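Local coordinates for uncharacterized protein (Bacteroides fragilis, PDB 3MSW), which is of unknown function but is a putative exported protein that folds as a single-layer antiparallel sheet, apparently evolved from beta-hairpin repeats, at residues A[50-55]-A[72-77]. Sequence-based numbering, arbitrary orientation.
Sequences QKTVKS and TVISRY
Thr52 and Ile74 form a hydrogen-bonded antiparallel pair: Thr52 N reaches Ile74 O at 2.8 Å, and Ile74 N returns to Thr52 O with an almost straight N-H...O angle of 177°. Two residues along, Lys54 and Thr72 exchange a second reciprocal pair, Lys54 N to Thr72 O and Thr72 N to Lys54 O. Arg76 N adds a fifth backbone bond, to Gln50 O at 2.9 Å, just ahead of strand 51-60. Ile74 O has a second donor in a water, which also bonds Thr52 OG1 at 2.8 Å; OG1 lies beside its own backbone N (chi1 -58°). At the non-hydrogen-bonded positions, CA-H...O contacts fill in, the shortest from Lys51 CA to Ile74 O at 3.2 Å. With strand axes 4.7 Å apart and 167° between their directions, this is the open end of the hairpin 51-60/65-77, in the middle of a nine-strand antiparallel meander, in which strands 35-46 and 80-89 flank this hairpin. On the face of Val53 and Val73, the Lys51 chain, extended as far as CE, runs past Val73, Lys51 CE meeting Val73 CG1 at 3.7 Å, while Val53 CG2 and Val73 CG2 touch loosely at 4.3 Å. On the other face, that of Thr52, Lys54, Thr72 and Ile74, Ile74 CD1 lies near Thr52 O, and the Lys54 chain leads off to a cation-pi contact with Tyr41. The Arg76 guanidinium leads away from 50-55, NH1 bonding Glu78 O.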
loop_
_atom_site.group_PDB
_atom_site.type_symbol
_atom_site.label_atom_id
_atom_site.label_comp_id
_atom_site.label_asym_id
_atom_site.label_seq_id
_atom_site.Cartn_x
_atom_site.Cartn_y
_atom_site.Cartn_z
ATOM N N GLN A 50 4.906 16.025 4.595
ATOM C CA GLN A 50 3.688 15.283 4.969
ATOM C C GLN A 50 3.386 14.155 3.976
ATOM O O GLN A 50 2.248 13.953 3.522
ATOM C CB GLN A 50 2.483 16.219 5.179
ATOM C CG GLN A 50 2.543 16.974 6.520
ATOM C CD GLN A 50 2.411 16.031 7.698
ATOM O OE1 GLN A 50 3.402 15.653 8.337
ATOM N NE2 GLN A 50 1.191 15.592 7.990
ATOM N N LYS A 51 4.425 13.419 3.643
ATOM C CA LYS A 51 4.318 12.372 2.639
ATOM C C LYS A 51 5.022 11.098 3.092
ATOM O O LYS A 51 6.176 11.163 3.549
ATOM C CB LYS A 51 4.892 12.930 1.310
ATOM C CG LYS A 51 5.225 11.921 0.217
ATOM C CD LYS A 51 5.630 12.644 -1.062
ATOM C CE LYS A 51 6.304 11.722 -2.055
ATOM N NZ LYS A 51 7.728 12.082 -2.282
ATOM N N THR A 52 4.324 9.943 2.967
ATOM C CA THR A 52 4.853 8.621 3.309
ATOM C C THR A 52 4.877 7.789 2.025
ATOM O O THR A 52 3.883 7.773 1.283
ATOM C CB THR A 52 4.019 7.960 4.434
ATOM O OG1 THR A 52 4.033 8.811 5.580
ATOM C CG2 THR A 52 4.520 6.573 4.824
ATOM N N VAL A 53 6.022 7.133 1.750
ATOM C CA VAL A 53 6.170 6.256 0.601
ATOM C C VAL A 53 6.359 4.821 1.095
ATOM O O VAL A 53 7.308 4.536 1.825
ATOM C CB VAL A 53 7.299 6.678 -0.383
ATOM C CG1 VAL A 53 7.333 5.745 -1.615
ATOM C CG2 VAL A 53 7.140 8.124 -0.819
ATOM N N LYS A 54 5.447 3.926 0.696
ATOM C CA LYS A 54 5.546 2.518 0.999
ATOM C C LYS A 54 5.904 1.804 -0.287
ATOM O O LYS A 54 5.166 1.907 -1.260
ATOM C CB LYS A 54 4.225 1.985 1.536
ATOM C CG LYS A 54 4.266 0.470 1.777
ATOM C CD LYS A 54 2.914 0.019 2.312
ATOM C CE LYS A 54 2.494 -1.314 1.802
ATOM N NZ LYS A 54 1.178 -1.702 2.370
ATOM N N SER A 55 7.059 1.129 -0.314
ATOM C CA SER A 55 7.476 0.357 -1.475
ATOM C C SER A 55 7.297 -1.111 -1.130
ATOM O O SER A 55 7.743 -1.555 -0.072
ATOM C CB SER A 55 8.932 0.668 -1.818
ATOM O OG SER A 55 9.035 2.034 -2.186
ATOM N N THR A 72 3.123 2.902 -2.898
ATOM C CA THR A 72 1.963 3.628 -2.381
ATOM C C THR A 72 2.477 4.934 -1.790
ATOM O O THR A 72 3.367 4.922 -0.934
ATOM C CB THR A 72 1.188 2.798 -1.344
ATOM O OG1 THR A 72 0.815 1.549 -1.909
ATOM C CG2 THR A 72 -0.069 3.518 -0.835
ATOM N N VAL A 73 1.933 6.061 -2.268
ATOM C CA VAL A 73 2.320 7.381 -1.799
ATOM C C VAL A 73 1.150 7.944 -1.037
ATOM O O VAL A 73 0.068 8.095 -1.610
ATOM C CB VAL A 73 2.796 8.318 -2.953
ATOM C CG1 VAL A 73 3.190 9.692 -2.407
ATOM C CG2 VAL A 73 3.970 7.703 -3.719
ATOM N N ILE A 74 1.351 8.246 0.258
ATOM C CA ILE A 74 0.306 8.815 1.116
ATOM C C ILE A 74 0.692 10.255 1.403
ATOM O O ILE A 74 1.747 10.509 1.995
ATOM C CB ILE A 74 0.085 8.023 2.452
ATOM C CG1 ILE A 74 -0.258 6.547 2.240
ATOM C CG2 ILE A 74 -0.986 8.689 3.310
ATOM C CD1 ILE A 74 0.885 5.612 2.372
ATOM N N SER A 75 -0.168 11.202 0.993
ATOM C CA SER A 75 0.044 12.623 1.205
ATOM C C SER A 75 -1.053 13.128 2.113
ATOM O O SER A 75 -2.243 12.844 1.893
ATOM C CB SER A 75 0.007 13.378 -0.121
ATOM O OG SER A 75 0.998 12.908 -1.017
ATOM N N ARG A 76 -0.645 13.896 3.122
ATOM C CA ARG A 76 -1.519 14.472 4.125
ATOM C C ARG A 76 -1.621 15.949 3.933
ATOM O O ARG A 76 -0.614 16.642 3.728
ATOM C CB ARG A 76 -1.008 14.158 5.541
ATOM C CG ARG A 76 -0.932 12.648 5.856
ATOM C CD ARG A 76 -2.246 12.054 6.348
ATOM N NE ARG A 76 -2.643 12.647 7.622
ATOM C CZ ARG A 76 -3.608 13.550 7.757
ATOM N NH1 ARG A 76 -4.334 13.921 6.705
ATOM N NH2 ARG A 76 -3.871 14.073 8.950
ATOM N N TYR A 77 -2.862 16.424 3.956
ATOM C CA TYR A 77 -3.219 17.820 3.818
ATOM C C TYR A 77 -4.287 18.137 4.882
ATOM O O TYR A 77 -5.348 18.637 4.553
ATOM C CB TYR A 77 -3.769 18.113 2.418
ATOM C CG TYR A 77 -2.899 17.643 1.281
ATOM C CD1 TYR A 77 -1.860 18.432 0.804
ATOM C CD2 TYR A 77 -3.178 16.451 0.610
ATOM C CE1 TYR A 77 -1.081 18.024 -0.275
ATOM C CE2 TYR A 77 -2.412 16.040 -0.478
ATOM C CZ TYR A 77 -1.363 16.831 -0.914
ATOM O OH TYR A 77 -0.598 16.449 -1.979
HETATM O O HOH W 1 1.888 10.601 5.082
#